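Local structure of oligopeptide-binding protein AppA (Bacillus subtilis, 1XOC) at residues A230-A234 with G235-F239; Q394-E397 with W398-V402; T46-E49 with N50-S54; K281-R284 with Q285-T289; E479-P482 with Y483-L486. The protein binds oligopeptides and hands them to the App permease, an ABC transport system that can replace the Opp system in sporulation and genetic competence. One frame throughout, in Å; residues are numbered along the deposited sequence. Where two conformers were deposited one is given.

Interaction 1 of 5, residues A230-A234 with G235-F239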
loop_
_atom_site.group_PDB
_atom_site.type_symbol
_atom_site.label_atom_id
_atom_site.label_comp_id
_atom_site.label_asym_id
_atom_site.label_seq_id
_atom_site.Cartn_x
_atom_site.Cartn_y
_atom_site.Cartn_z
ATOM N N ALA A 230 -3.016 12.979 -21.200
ATOM C CA ALA A 230 -2.538 13.761 -22.343
ATOM C C ALA A 230 -1.102 13.410 -22.752
ATOM O O ALA A 230 -0.797 13.364 -23.945
ATOM C CB ALA A 230 -2.628 15.235 -22.042
ATOM N N GLN A 231 -0.215 13.187 -21.782
ATOM C CA GLN A 231 1.168 12.803 -22.099
ATOM C C GLN A 231 1.249 11.431 -22.728
ATOM O O GLN A 231 2.077 11.199 -23.596
ATOM C CB GLN A 231 2.052 12.855 -20.876
ATOM C CG GLN A 231 2.280 14.282 -20.418
ATOM C CD GLN A 231 3.381 14.426 -19.417
ATOM O OE1 GLN A 231 3.361 15.354 -18.593
ATOM N NE2 GLN A 231 4.336 13.526 -19.449
ATOM N N LEU A 232 0.404 10.519 -22.253
ATOM C CA LEU A 232 0.281 9.191 -22.829
ATOM C C LEU A 232 -0.122 9.248 -24.306
ATOM O O LEU A 232 0.475 8.576 -25.155
ATOM C CB LEU A 232 -0.761 8.406 -22.028
ATOM C CG LEU A 232 -0.813 6.923 -22.335
ATOM C CD1 LEU A 232 0.432 6.178 -21.971
ATOM C CD2 LEU A 232 -2.023 6.316 -21.593
ATOM N N GLN A 233 -1.130 10.058 -24.612
ATOM C CA GLN A 233 -1.545 10.302 -26.000
ATOM C C GLN A 233 -0.386 10.805 -26.864
ATOM O O GLN A 233 -0.237 10.398 -28.014
ATOM C CB GLN A 233 -2.692 11.310 -26.043
ATOM C CG GLN A 233 -3.267 11.528 -27.447
ATOM C CD GLN A 233 -4.489 12.425 -27.445
ATOM O OE1 GLN A 233 -5.499 12.125 -28.100
ATOM N NE2 GLN A 233 -4.406 13.542 -26.712
ATOM N N ALA A 234 0.423 11.696 -26.301
ATOM C CA ALA A 234 1.504 12.349 -27.045
ATOM C C ALA A 234 2.744 11.482 -27.158
ATOM O O ALA A 234 3.628 11.785 -27.948
ATOM C CB ALA A 234 1.871 13.679 -26.385
ATOM N N GLY A 235 2.844 10.421 -26.379
ATOM C CA GLY A 235 4.053 9.609 -26.355
ATOM C C GLY A 235 5.134 10.082 -25.416
ATOM O O GLY A 235 6.237 9.552 -25.430
ATOM N N ASP A 236 4.815 11.033 -24.550
ATOM C CA ASP A 236 5.760 11.523 -23.555
ATOM C C ASP A 236 5.901 10.562 -22.361
ATOM O O ASP A 236 6.916 10.567 -21.680
ATOM C CB ASP A 236 5.348 12.925 -23.101
ATOM C CG ASP A 236 5.463 13.942 -24.219
ATOM O OD1 ASP A 236 6.527 13.946 -24.862
ATOM O OD2 ASP A 236 4.486 14.691 -24.476
ATOM N N ILE A 237 4.854 9.771 -22.101
ATOM C CA ILE A 237 4.958 8.585 -21.265
ATOM C C ILE A 237 4.398 7.436 -22.087
ATOM O O ILE A 237 3.631 7.650 -23.037
ATOM C CB ILE A 237 4.207 8.712 -19.906
ATOM C CG1 ILE A 237 2.698 8.865 -20.069
ATOM C CG2 ILE A 237 4.769 9.897 -19.107
ATOM C CD1 ILE A 237 1.913 8.878 -18.753
ATOM N N ASN A 238 4.778 6.215 -21.709
ATOM C CA ASN A 238 4.316 5.044 -22.434
ATOM C C ASN A 238 3.825 3.918 -21.554
ATOM O O ASN A 238 3.552 2.816 -22.068
ATOM C CB ASN A 238 5.383 4.569 -23.433
ATOM C CG ASN A 238 6.707 4.256 -22.792
ATOM O OD1 ASN A 238 6.802 3.980 -21.621
ATOM N ND2 ASN A 238 7.759 4.269 -23.596
ATOM N N PHE A 239 3.654 4.172 -20.253
ATOM C CA PHE A 239 3.090 3.184 -19.329
ATOM C C PHE A 239 2.337 3.935 -18.236
ATOM O O PHE A 239 2.902 4.844 -17.609
ATOM C CB PHE A 239 4.204 2.315 -18.746
ATOM C CG PHE A 239 3.711 1.093 -18.003
ATOM C CD1 PHE A 239 3.284 1.194 -16.670
ATOM C CD2 PHE A 239 3.648 -0.154 -18.629
ATOM C CE1 PHE A 239 2.843 0.084 -15.975
ATOM C CE2 PHE A 239 3.173 -1.295 -17.951
ATOM C CZ PHE A 239 2.746 -1.176 -16.626
HETATM O O HOH W 1 2.561 6.568 -25.295
#

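Interaction 2 of 5, residues Q394-E397 with W398-V402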
loop_
_atom_site.group_PDB
_atom_site.type_symbol
_atom_site.label_atom_id
_atom_site.label_comp_id
_atom_site.label_asym_id
_atom_site.label_seq_id
_atom_site.Cartn_x
_atom_site.Cartn_y
_atom_site.Cartn_z
ATOM N N GLN A 394 -9.788 19.338 0.988
ATOM C CA GLN A 394 -8.425 19.826 0.843
ATOM C C GLN A 394 -7.615 18.786 0.093
ATOM O O GLN A 394 -7.600 17.631 0.471
ATOM C CB GLN A 394 -7.812 20.148 2.206
ATOM C CG GLN A 394 -6.485 20.901 2.118
ATOM C CD GLN A 394 -5.734 20.962 3.445
ATOM O OE1 GLN A 394 -4.522 21.075 3.454
ATOM N NE2 GLN A 394 -6.441 20.867 4.552
ATOM N N ILE A 395 -6.957 19.201 -0.971
ATOM C CA ILE A 395 -6.151 18.314 -1.802
ATOM C C ILE A 395 -4.702 18.563 -1.400
ATOM O O ILE A 395 -4.281 19.726 -1.312
ATOM C CB ILE A 395 -6.386 18.647 -3.305
ATOM C CG1 ILE A 395 -7.838 18.326 -3.707
ATOM C CG2 ILE A 395 -5.426 17.863 -4.173
ATOM C CD1 ILE A 395 -8.260 18.931 -5.031
ATOM N N VAL A 396 -3.948 17.509 -1.127
ATOM C CA VAL A 396 -2.578 17.664 -0.693
ATOM C C VAL A 396 -1.646 16.743 -1.465
ATOM O O VAL A 396 -2.011 15.642 -1.887
ATOM C CB VAL A 396 -2.410 17.662 0.906
ATOM C CG1 VAL A 396 -3.748 17.538 1.726
ATOM C CG2 VAL A 396 -1.253 16.887 1.411
ATOM N N GLU A 397 -0.442 17.240 -1.693
ATOM C CA GLU A 397 0.544 16.531 -2.483
ATOM C C GLU A 397 0.871 15.223 -1.786
ATOM O O GLU A 397 0.931 15.170 -0.564
ATOM C CB GLU A 397 1.807 17.403 -2.593
ATOM C CG GLU A 397 2.908 16.799 -3.455
ATOM C CD GLU A 397 3.849 15.865 -2.694
ATOM O OE1 GLU A 397 4.290 14.840 -3.287
ATOM O OE2 GLU A 397 4.150 16.168 -1.515
ATOM N N TRP A 398 1.063 14.174 -2.575
ATOM C CA TRP A 398 1.170 12.795 -2.065
ATOM C C TRP A 398 2.180 12.607 -0.948
ATOM O O TRP A 398 1.819 12.137 0.114
ATOM C CB TRP A 398 1.545 11.872 -3.210
ATOM C CG TRP A 398 1.716 10.436 -2.818
ATOM C CD1 TRP A 398 2.863 9.706 -2.883
ATOM C CD2 TRP A 398 0.718 9.585 -2.254
ATOM N NE1 TRP A 398 2.626 8.411 -2.424
ATOM C CE2 TRP A 398 1.315 8.318 -2.029
ATOM C CE3 TRP A 398 -0.629 9.746 -1.947
ATOM C CZ2 TRP A 398 0.604 7.252 -1.489
ATOM C CZ3 TRP A 398 -1.336 8.673 -1.433
ATOM C CH2 TRP A 398 -0.720 7.454 -1.199
ATOM N N SER A 399 3.436 12.996 -1.166
ATOM C CA SER A 399 4.474 12.775 -0.156
ATOM C C SER A 399 4.120 13.484 1.143
ATOM O O SER A 399 4.330 12.964 2.233
ATOM C CB SER A 399 5.866 13.157 -0.664
ATOM O OG SER A 399 6.029 14.571 -0.700
ATOM N N ALA A 400 3.590 14.704 1.040
ATOM C CA ALA A 400 3.179 15.425 2.214
ATOM C C ALA A 400 2.018 14.789 2.940
ATOM O O ALA A 400 1.999 14.784 4.156
ATOM C CB ALA A 400 2.826 16.835 1.834
ATOM N N LEU A 401 1.020 14.304 2.205
ATOM C CA LEU A 401 -0.126 13.665 2.811
ATOM C C LEU A 401 0.286 12.360 3.542
ATOM O O LEU A 401 -0.180 12.109 4.633
ATOM C CB LEU A 401 -1.154 13.310 1.738
ATOM C CG LEU A 401 -2.474 12.818 2.264
ATOM C CD1 LEU A 401 -3.053 13.755 3.272
ATOM C CD2 LEU A 401 -3.471 12.580 1.113
ATOM N N VAL A 402 1.206 11.592 2.954
ATOM C CA VAL A 402 1.750 10.423 3.605
ATOM C C VAL A 402 2.411 10.810 4.911
ATOM O O VAL A 402 2.259 10.108 5.902
ATOM C CB VAL A 402 2.763 9.703 2.673
ATOM C CG1 VAL A 402 3.533 8.597 3.415
ATOM C CG2 VAL A 402 2.062 9.118 1.453
#

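Interaction 3 of 5, residues T46-E49 with N50-S54. With ZN (zinc ion), chain O.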
loop_
_atom_site.group_PDB
_atom_site.type_symbol
_atom_site.label_atom_id
_atom_site.label_comp_id
_atom_site.label_asym_id
_atom_site.label_seq_id
_atom_site.Cartn_x
_atom_site.Cartn_y
_atom_site.Cartn_z
ATOM N N THR A 46 7.651 2.152 -2.758
ATOM C CA THR A 46 7.802 0.716 -2.910
ATOM C C THR A 46 8.066 0.338 -4.388
ATOM O O THR A 46 8.835 -0.587 -4.686
ATOM C CB THR A 46 6.603 -0.041 -2.323
ATOM O OG1 THR A 46 6.499 0.251 -0.925
ATOM C CG2 THR A 46 6.747 -1.548 -2.438
ATOM N N ASP A 47 7.422 1.026 -5.325
ATOM C CA ASP A 47 7.678 0.780 -6.754
ATOM C C ASP A 47 9.167 0.910 -7.096
ATOM O O ASP A 47 9.713 0.085 -7.866
ATOM C CB ASP A 47 6.921 1.764 -7.654
ATOM C CG ASP A 47 5.442 1.457 -7.798
ATOM O OD1 ASP A 47 4.992 0.296 -7.573
ATOM O OD2 ASP A 47 4.765 2.429 -8.219
ATOM N N ILE A 48 9.817 1.946 -6.585
ATOM C CA ILE A 48 11.221 2.153 -6.910
ATOM C C ILE A 48 12.096 1.101 -6.175
ATOM O O ILE A 48 13.047 0.547 -6.757
ATOM C CB ILE A 48 11.622 3.564 -6.573
ATOM C CG1 ILE A 48 10.715 4.547 -7.300
ATOM C CG2 ILE A 48 13.098 3.789 -6.923
ATOM C CD1 ILE A 48 10.837 4.556 -8.768
ATOM N N GLU A 49 11.792 0.852 -4.894
ATOM C CA GLU A 49 12.513 -0.148 -4.113
ATOM C C GLU A 49 12.565 -1.516 -4.795
ATOM O O GLU A 49 13.594 -2.184 -4.799
ATOM C CB GLU A 49 11.831 -0.308 -2.737
ATOM C CG GLU A 49 12.014 0.893 -1.832
ATOM C CD GLU A 49 11.103 0.870 -0.619
ATOM O OE1 GLU A 49 10.355 -0.103 -0.441
ATOM O OE2 GLU A 49 11.121 1.832 0.184
ATOM N N ASN A 50 11.457 -1.897 -5.404
ATOM C CA ASN A 50 11.394 -3.214 -6.060
ATOM C C ASN A 50 12.225 -3.294 -7.337
ATOM O O ASN A 50 12.485 -4.405 -7.829
ATOM C CB ASN A 50 9.947 -3.665 -6.252
ATOM C CG ASN A 50 9.385 -4.247 -4.971
ATOM O OD1 ASN A 50 9.030 -3.527 -4.037
ATOM N ND2 ASN A 50 9.400 -5.549 -4.885
ATOM N N MET A 51 12.641 -2.153 -7.889
ATOM C CA MET A 51 13.578 -2.112 -9.019
ATOM C C MET A 51 15.012 -2.024 -8.561
ATOM O O MET A 51 15.905 -2.560 -9.204
ATOM C CB MET A 51 13.250 -0.954 -9.975
ATOM C CG MET A 51 11.995 -1.236 -10.759
ATOM S SD MET A 51 11.579 -0.023 -12.032
ATOM C CE MET A 51 11.068 1.338 -11.006
ATOM N N LEU A 52 15.260 -1.279 -7.476
ATOM C CA LEU A 52 16.648 -1.087 -6.973
ATOM C C LEU A 52 17.252 -2.242 -6.182
ATOM O O LEU A 52 18.476 -2.395 -6.175
ATOM C CB LEU A 52 16.739 0.154 -6.065
ATOM C CG LEU A 52 16.498 1.527 -6.675
ATOM C CD1 LEU A 52 16.365 2.601 -5.649
ATOM C CD2 LEU A 52 17.616 1.794 -7.622
ATOM N N TYR A 53 16.414 -2.980 -5.430
ATOM C CA TYR A 53 16.875 -3.919 -4.424
ATOM C C TYR A 53 16.448 -5.313 -4.769
ATOM O O TYR A 53 15.591 -5.515 -5.638
ATOM C CB TYR A 53 16.298 -3.535 -3.049
ATOM C CG TYR A 53 16.712 -2.165 -2.610
ATOM C CD1 TYR A 53 18.045 -1.896 -2.327
ATOM C CD2 TYR A 53 15.777 -1.181 -2.432
ATOM C CE1 TYR A 53 18.458 -0.637 -1.936
ATOM C CE2 TYR A 53 16.173 0.071 -2.038
ATOM C CZ TYR A 53 17.495 0.322 -1.785
ATOM O OH TYR A 53 17.847 1.608 -1.362
ATOM N N SER A 54 17.016 -6.261 -4.031
ATOM C CA SER A 54 16.598 -7.645 -4.044
ATOM C C SER A 54 15.990 -8.024 -2.679
ATOM O O SER A 54 16.262 -7.391 -1.651
ATOM C CB SER A 54 17.766 -8.560 -4.344
ATOM O OG SER A 54 18.363 -8.265 -5.592
HETATM ZN ZN ZN O . 2.603 1.814 -8.769
HETATM O O HOH W 2 1.068 2.542 -10.507
HETATM O O HOH W 3 3.300 2.475 -10.931
HETATM O O HOH W 4 1.913 2.648 -6.850
#

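Interaction 4 of 5, residues K281-R284 with Q285-T289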
loop_
_atom_site.group_PDB
_atom_site.type_symbol
_atom_site.label_atom_id
_atom_site.label_comp_id
_atom_site.label_asym_id
_atom_site.label_seq_id
_atom_site.Cartn_x
_atom_site.Cartn_y
_atom_site.Cartn_z
ATOM N N LYS A 281 -18.980 5.182 17.628
ATOM C CA LYS A 281 -19.301 4.190 16.604
ATOM C C LYS A 281 -20.600 4.519 15.866
ATOM O O LYS A 281 -20.682 4.348 14.653
ATOM C CB LYS A 281 -19.443 2.808 17.240
ATOM C CG LYS A 281 -19.887 1.719 16.283
ATOM C CD LYS A 281 -19.967 0.358 16.967
ATOM C CE LYS A 281 -21.339 0.098 17.536
ATOM N NZ LYS A 281 -21.421 -1.230 18.196
ATOM N N LYS A 282 -21.625 4.956 16.601
ATOM C CA LYS A 282 -22.926 5.215 15.976
ATOM C C LYS A 282 -22.858 6.366 14.968
ATOM O O LYS A 282 -23.517 6.321 13.922
ATOM C CB LYS A 282 -24.016 5.462 17.022
ATOM C CG LYS A 282 -25.387 5.147 16.472
ATOM C CD LYS A 282 -26.419 4.958 17.558
ATOM C CE LYS A 282 -27.142 6.231 17.797
ATOM N NZ LYS A 282 -27.714 6.652 16.511
ATOM N N VAL A 283 -22.033 7.368 15.266
ATOM C CA VAL A 283 -21.792 8.471 14.330
ATOM C C VAL A 283 -21.104 7.955 13.057
ATOM O O VAL A 283 -21.542 8.275 11.952
ATOM C CB VAL A 283 -20.993 9.628 14.996
ATOM C CG1 VAL A 283 -20.441 10.636 13.962
ATOM C CG2 VAL A 283 -21.884 10.335 16.023
ATOM N N ARG A 284 -20.042 7.164 13.210
ATOM C CA ARG A 284 -19.364 6.579 12.049
ATOM C C ARG A 284 -20.308 5.732 11.198
ATOM O O ARG A 284 -20.303 5.833 9.975
ATOM C CB ARG A 284 -18.140 5.766 12.452
ATOM C CG ARG A 284 -17.064 6.597 13.099
ATOM C CD ARG A 284 -15.764 5.855 13.187
ATOM N NE ARG A 284 -15.903 4.561 13.871
ATOM C CZ ARG A 284 -15.784 4.377 15.185
ATOM N NH1 ARG A 284 -15.539 5.396 15.997
ATOM N NH2 ARG A 284 -15.941 3.168 15.698
ATOM N N GLN A 285 -21.155 4.937 11.847
ATOM C CA GLN A 285 -22.169 4.163 11.130
ATOM C C GLN A 285 -23.152 5.068 10.379
ATOM O O GLN A 285 -23.581 4.753 9.272
ATOM C CB GLN A 285 -22.941 3.266 12.095
ATOM C CG GLN A 285 -22.133 2.128 12.713
ATOM C CD GLN A 285 -22.924 1.334 13.726
ATOM O OE1 GLN A 285 -22.572 0.203 14.038
ATOM N NE2 GLN A 285 -23.997 1.927 14.258
ATOM N N ALA A 286 -23.512 6.182 11.004
ATOM C CA ALA A 286 -24.406 7.168 10.395
ATOM C C ALA A 286 -23.784 7.807 9.152
ATOM O O ALA A 286 -24.473 8.038 8.152
ATOM C CB ALA A 286 -24.764 8.232 11.402
ATOM N N LEU A 287 -22.492 8.109 9.212
ATOM C CA LEU A 287 -21.797 8.722 8.080
ATOM C C LEU A 287 -21.798 7.786 6.883
ATOM O O LEU A 287 -22.067 8.195 5.755
ATOM C CB LEU A 287 -20.369 9.099 8.461
ATOM C CG LEU A 287 -20.189 10.202 9.499
ATOM C CD1 LEU A 287 -18.795 10.205 10.100
ATOM C CD2 LEU A 287 -20.472 11.547 8.890
ATOM N N THR A 288 -21.541 6.512 7.123
ATOM C CA THR A 288 -21.618 5.551 6.046
ATOM C C THR A 288 -23.037 5.487 5.481
ATOM O O THR A 288 -23.244 5.473 4.261
ATOM C CB THR A 288 -21.181 4.160 6.541
ATOM O OG1 THR A 288 -19.801 4.228 6.936
ATOM C CG2 THR A 288 -21.367 3.106 5.448
ATOM N N THR A 289 -24.016 5.466 6.374
ATOM C CA THR A 289 -25.418 5.340 5.970
ATOM C C THR A 289 -25.869 6.551 5.159
ATOM O O THR A 289 -26.788 6.455 4.348
ATOM C CB THR A 289 -26.317 5.176 7.220
ATOM O OG1 THR A 289 -25.867 4.047 7.960
ATOM C CG2 THR A 289 -27.780 4.959 6.859
#

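Interaction 5 of 5, residues E479-P482 with Y483-L486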
loop_
_atom_site.group_PDB
_atom_site.type_symbol
_atom_site.label_atom_id
_atom_site.label_comp_id
_atom_site.label_asym_id
_atom_site.label_seq_id
_atom_site.Cartn_x
_atom_site.Cartn_y
_atom_site.Cartn_z
ATOM N N GLU A 479 -18.953 -3.810 11.787
ATOM C CA GLU A 479 -19.852 -3.177 12.757
ATOM C C GLU A 479 -19.307 -1.823 13.230
ATOM O O GLU A 479 -20.053 -0.859 13.369
ATOM C CB GLU A 479 -20.100 -4.106 13.957
ATOM C CG GLU A 479 -20.779 -3.436 15.176
ATOM C CD GLU A 479 -22.237 -3.005 14.943
ATOM O OE1 GLU A 479 -22.802 -3.323 13.870
ATOM O OE2 GLU A 479 -22.827 -2.358 15.852
ATOM N N ASP A 480 -18.005 -1.758 13.487
ATOM C CA ASP A 480 -17.401 -0.562 14.079
ATOM C C ASP A 480 -17.155 0.587 13.096
ATOM O O ASP A 480 -17.036 1.737 13.507
ATOM C CB ASP A 480 -16.089 -0.946 14.790
ATOM C CG ASP A 480 -16.322 -1.833 16.003
ATOM O OD1 ASP A 480 -17.480 -1.934 16.478
ATOM O OD2 ASP A 480 -15.338 -2.425 16.501
ATOM N N GLN A 481 -17.106 0.290 11.800
ATOM C CA GLN A 481 -16.905 1.299 10.775
ATOM C C GLN A 481 -15.750 2.249 11.123
ATOM O O GLN A 481 -15.928 3.469 11.115
ATOM C CB GLN A 481 -18.183 2.100 10.523
ATOM C CG GLN A 481 -19.318 1.281 9.902
ATOM C CD GLN A 481 -19.044 0.897 8.460
ATOM O OE1 GLN A 481 -19.104 1.756 7.571
ATOM N NE2 GLN A 481 -18.782 -0.389 8.213
ATOM N N PRO A 482 -14.541 1.702 11.371
ATOM C CA PRO A 482 -13.418 2.611 11.573
ATOM C C PRO A 482 -13.131 3.401 10.285
ATOM O O PRO A 482 -12.606 4.527 10.330
ATOM C CB PRO A 482 -12.276 1.670 11.916
ATOM C CG PRO A 482 -12.661 0.346 11.282
ATOM C CD PRO A 482 -14.134 0.283 11.429
ATOM N N TYR A 483 -13.480 2.785 9.157
ATOM C CA TYR A 483 -13.512 3.419 7.852
ATOM C C TYR A 483 -14.929 3.304 7.293
ATOM O O TYR A 483 -15.676 2.399 7.676
ATOM C CB TYR A 483 -12.643 2.672 6.827
ATOM C CG TYR A 483 -11.159 2.472 7.081
ATOM C CD1 TYR A 483 -10.436 3.230 7.982
ATOM C CD2 TYR A 483 -10.463 1.495 6.365
ATOM C CE1 TYR A 483 -9.062 3.045 8.145
ATOM C CE2 TYR A 483 -9.082 1.301 6.525
ATOM C CZ TYR A 483 -8.390 2.069 7.396
ATOM O OH TYR A 483 -7.036 1.842 7.540
ATOM N N THR A 484 -15.258 4.203 6.362
ATOM C CA THR A 484 -16.281 3.951 5.369
ATOM C C THR A 484 -15.583 3.303 4.184
ATOM O O THR A 484 -14.760 3.923 3.505
ATOM C CB THR A 484 -17.034 5.240 4.947
ATOM O OG1 THR A 484 -17.736 5.733 6.078
ATOM C CG2 THR A 484 -17.992 4.985 3.884
ATOM N N PHE A 485 -15.902 2.049 3.930
ATOM C CA PHE A 485 -15.305 1.352 2.822
ATOM C C PHE A 485 -15.999 1.832 1.563
ATOM O O PHE A 485 -17.219 1.905 1.531
ATOM C CB PHE A 485 -15.434 -0.168 3.031
ATOM C CG PHE A 485 -14.682 -0.651 4.232
ATOM C CD1 PHE A 485 -15.334 -0.805 5.460
ATOM C CD2 PHE A 485 -13.323 -0.887 4.166
ATOM C CE1 PHE A 485 -14.628 -1.200 6.597
ATOM C CE2 PHE A 485 -12.623 -1.281 5.283
ATOM C CZ PHE A 485 -13.274 -1.445 6.500
ATOM N N LEU A 486 -15.238 2.190 0.522
ATOM C CA LEU A 486 -15.829 2.778 -0.677
ATOM C C LEU A 486 -15.921 1.790 -1.837
ATOM O O LEU A 486 -17.017 1.459 -2.261
ATOM C CB LEU A 486 -15.111 4.087 -1.075
ATOM C CG LEU A 486 -15.249 5.313 -0.134
ATOM C CD1 LEU A 486 -14.350 6.424 -0.661
ATOM C CD2 LEU A 486 -16.686 5.772 0.048
HETATM O O HOH W 5 -18.326 0.929 5.128
#

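Interaction 1 of 5, residues A230-A234 with G235-F239
Gln-231 and Leu-232, in the last turn of helix 225-234, receive the chain that folds back over the helix end between Gly-235 and Ile-237. The backbone bonds come first. Asp-236 N donates to Gln-231 O at 2.9 Å, whereas Gly-235 N meets Leu-232 O at 3.2 Å. A weak third bond runs from Ile-237 N to Gln-231 O.

One water extends the set: it donates to Leu-232 O at 2.9 Å and to Ile-237 O at 2.7 Å, bridging the helix end and the departing chain.

The apolar part belongs to Ile-237. Its CG1 stands between the backbone N and the carbonyl carbon (chi1 64°), and this turns the branch in against the helix, 3.6 Å from Leu-232 N and 4.0 Å from Leu-232 CD1. The two side chains cross at about a right angle, while CG2 of Ile-237 meets the end of Gln-231. With an alanine here both branches are gone, and a gap would probably open between Leu-232 and Val-25 of strand 23-28, which Ile-237 also touches.

Gly-235 has positive phi (86°), where a CB would run into Ala-234 O. That glycine, with the bonds from Gly-235 N and Asp-236 N back into the last turn, marks the Schellman motif that ends helix 225-234.

Interaction 2 of 5, residues Q394-E397 with W398-V402
The N-cap of helix 398-405 is Glu-397, whose carboxylate curls over the first turn to meet Ser-399 and Ala-400. Its CG lies opposite the backbone N (chi1 -177°), and a bend at chi2 (-87°) then lays the acid across the N-H groups of the first turn. OE1 of Glu-397 takes Ser-399 N at 2.9 Å and OE2 of Glu-397 takes Ala-400 N at 3.0 Å, both donors coming from above the carboxylate plane. Ser-399 OG adds a short bond of 2.6 Å to Glu-397 OE2, on its syn lone pair. Two donors therefore grip OE2, and the acid is held against rotation; the positive end of the helix dipole probably stabilises its charge. The first helical backbone bond, from Leu-401 N to Glu-397 O, is 2.9 Å long.

Just before the cap, Val-396 lays CG2 against Leu-401 CB at 3.6 Å, the two side chains crossing at about a right angle. Trp-398 carries Val-402 CG2 over the centre of one ring face, gives its NE1 to Asp-42, and packs on the backbone of the bound peptide. Side-chain capping together with the Val-396 to Leu-401 hydrophobic staple is a classic helix start, used here where strand 390-396 turns into a helix beside the peptide site.

Interaction 3 of 5, residues T46-E49 with N50-S54
Ile-48 and Leu-52, one turn apart on helix 43-52, form the tightly packed side of this contact. They lie side by side, with Ile-48 CG2 3.7 Å from Leu-52 CD1. Met-51 bends at chi3 (-72°), which curls its CE back to within 3.9 Å of Ile-48 CD1. Between them Ile-48 O accepts twice, from Leu-52 N and from Met-51 N, each at 3.0 Å. The helix closes with Tyr-53 N on Glu-49 O at 3.0 Å, while Leu-52 CB sits over the centre of one face of the tyrosine ring. Met-51 and Leu-52 continue this packing onto strands 188-194 and 198-203.

The looser side is that of Asn-50, partly exposed, whose side chain runs alongside that of Thr-46 while its backbone N bonds to Thr-46 O. An alanine here lacks the amide, and the Thr-46 methyl CG2 would probably be left without its neighbour on this side.

Ordered water appears beyond Asp-47, around the zinc ion its carboxylate binds. Its OD2 holds the zinc at 2.3 Å, and three waters complete the coordination seen, one of them, water 4, at 2.2 Å from the zinc. Tyr-219 OH also bonds to OD2, and Arg-508 makes a salt bridge with OD1. The negative charge of Asp-47 is thus probably well compensated by metal and guanidinium together, which should favour its ionised form.

Interaction 4 of 5, residues K281-R284 with Q285-T289
Gln-285 sets off with CG opposite its carbonyl carbon (chi1 -68°) and then runs extended, while Lys-281 stays straight as far as a bend at chi3 (91°); these torsions bring the two side chains together one turn apart on alpha-helix 281-289, crossing at a slant. The lysine's aliphatic carbons, CG to CE, lie along the end of the glutamine amide, and Gln-285 CG comes within 3.3 Å of Lys-281 O. Lys-282 meets the same amide with its CG, the two side chains at about a right angle. The ammonium groups look elsewhere: Lys-281 NZ makes a salt bridge with Glu-479, and Lys-282 NZ bonds to Met-338 O on helix 332-341.

Beneath the side chains runs the regular i to i+4 pattern. Gln-285 N reaches Lys-281 O at 2.9 Å, Ala-286 N reaches Lys-282 O at 2.9 Å and Leu-287 N reaches Val-283 O at 2.9 Å, whereas Thr-288 N to Arg-284 O is longer, 3.2 Å. Val-283 and Leu-287 touch only lightly, CG1 to CD1 at 4.2 Å.

Arg-284 bends at chi3 (-55°), which folds its guanidinium back so that Lys-281 CA lies over one face, offset toward the rim. In that pose NE donates to Gln-481 O and NH2 to Asp-480 O, tying this helix to the C-terminal end of helix 463-480, while NH1 bonds to Phe-278 O. At the last turn Gln-285 O is gripped from opposite faces of its plane, by Thr-289 N at 3.0 Å and by Thr-289 OG1 at 2.7 Å.

Interaction 5 of 5, residues E479-P482 with Y483-L486
The chain leaves helix 463-480 at Gln-481, whose left-handed backbone (phi 47°) and the following Pro-482 swing it into strand 483-496 at Tyr-483. A left-handed residue followed by proline, which has no N-H to give, is a well-suited way to stop a helix.

No direct hydrogen bond spans this turn; a water does the joining. Gln-481 bends at chi2 (-70°), and this carries its amide back beside the first strand residues. OE1 of Gln-481 accepts from the water at 2.7 Å, and the water in turn accepts Phe-485 N at 2.9 Å. The same OE1 is also bonded to Thr-288 OG1, and NE2 to Ala-478 O, so both ends of the buried amide are satisfied and its rotation is fixed. Tyr-483 O, 3.5 Å from Gln-481 OE1, is a second acceptor and forms no bond with it.

The Phe-485 ring lies beside this amide. Gln-481 NE2 lies at the edge of the Phe-485 ring, 4.4 Å from CD1, and Tyr-483 CB sits 4.1 Å above the centre of one face of that ring. Pro-482 O approaches the tyrosine ring at its edge, 3.5 Å from Tyr-483 CD1.

Around the turn, helix 281-289 touches Gln-481, helix 428-431 meets Pro-482 and Tyr-483, and strand 265-271 pairs antiparallel with the new strand, Thr-484 against Ile-269 and Leu-486 against Val-267.

From the N terminus the contacts come as interaction 3, then 1, 4, 2 and 5. Each is a local turn or helix segment that closes no long loop, and all run in series, with none nested and none crossing. Interaction 3 shapes the end of helix 43-52, interaction 1 the exit of helix 225-234, and interaction 4 a helix about 39 Å from interaction 3, centre to centre, on the opposite side of the chain's centre. Interactions 2 and 5 are strand-helix junctions of opposite sense, and both reach the same mixed sheet. Only interactions 4 and 5 touch, their centres about 8 Å apart, packing helix 281-289 against the junction of helix 463-480 and strand 483-496.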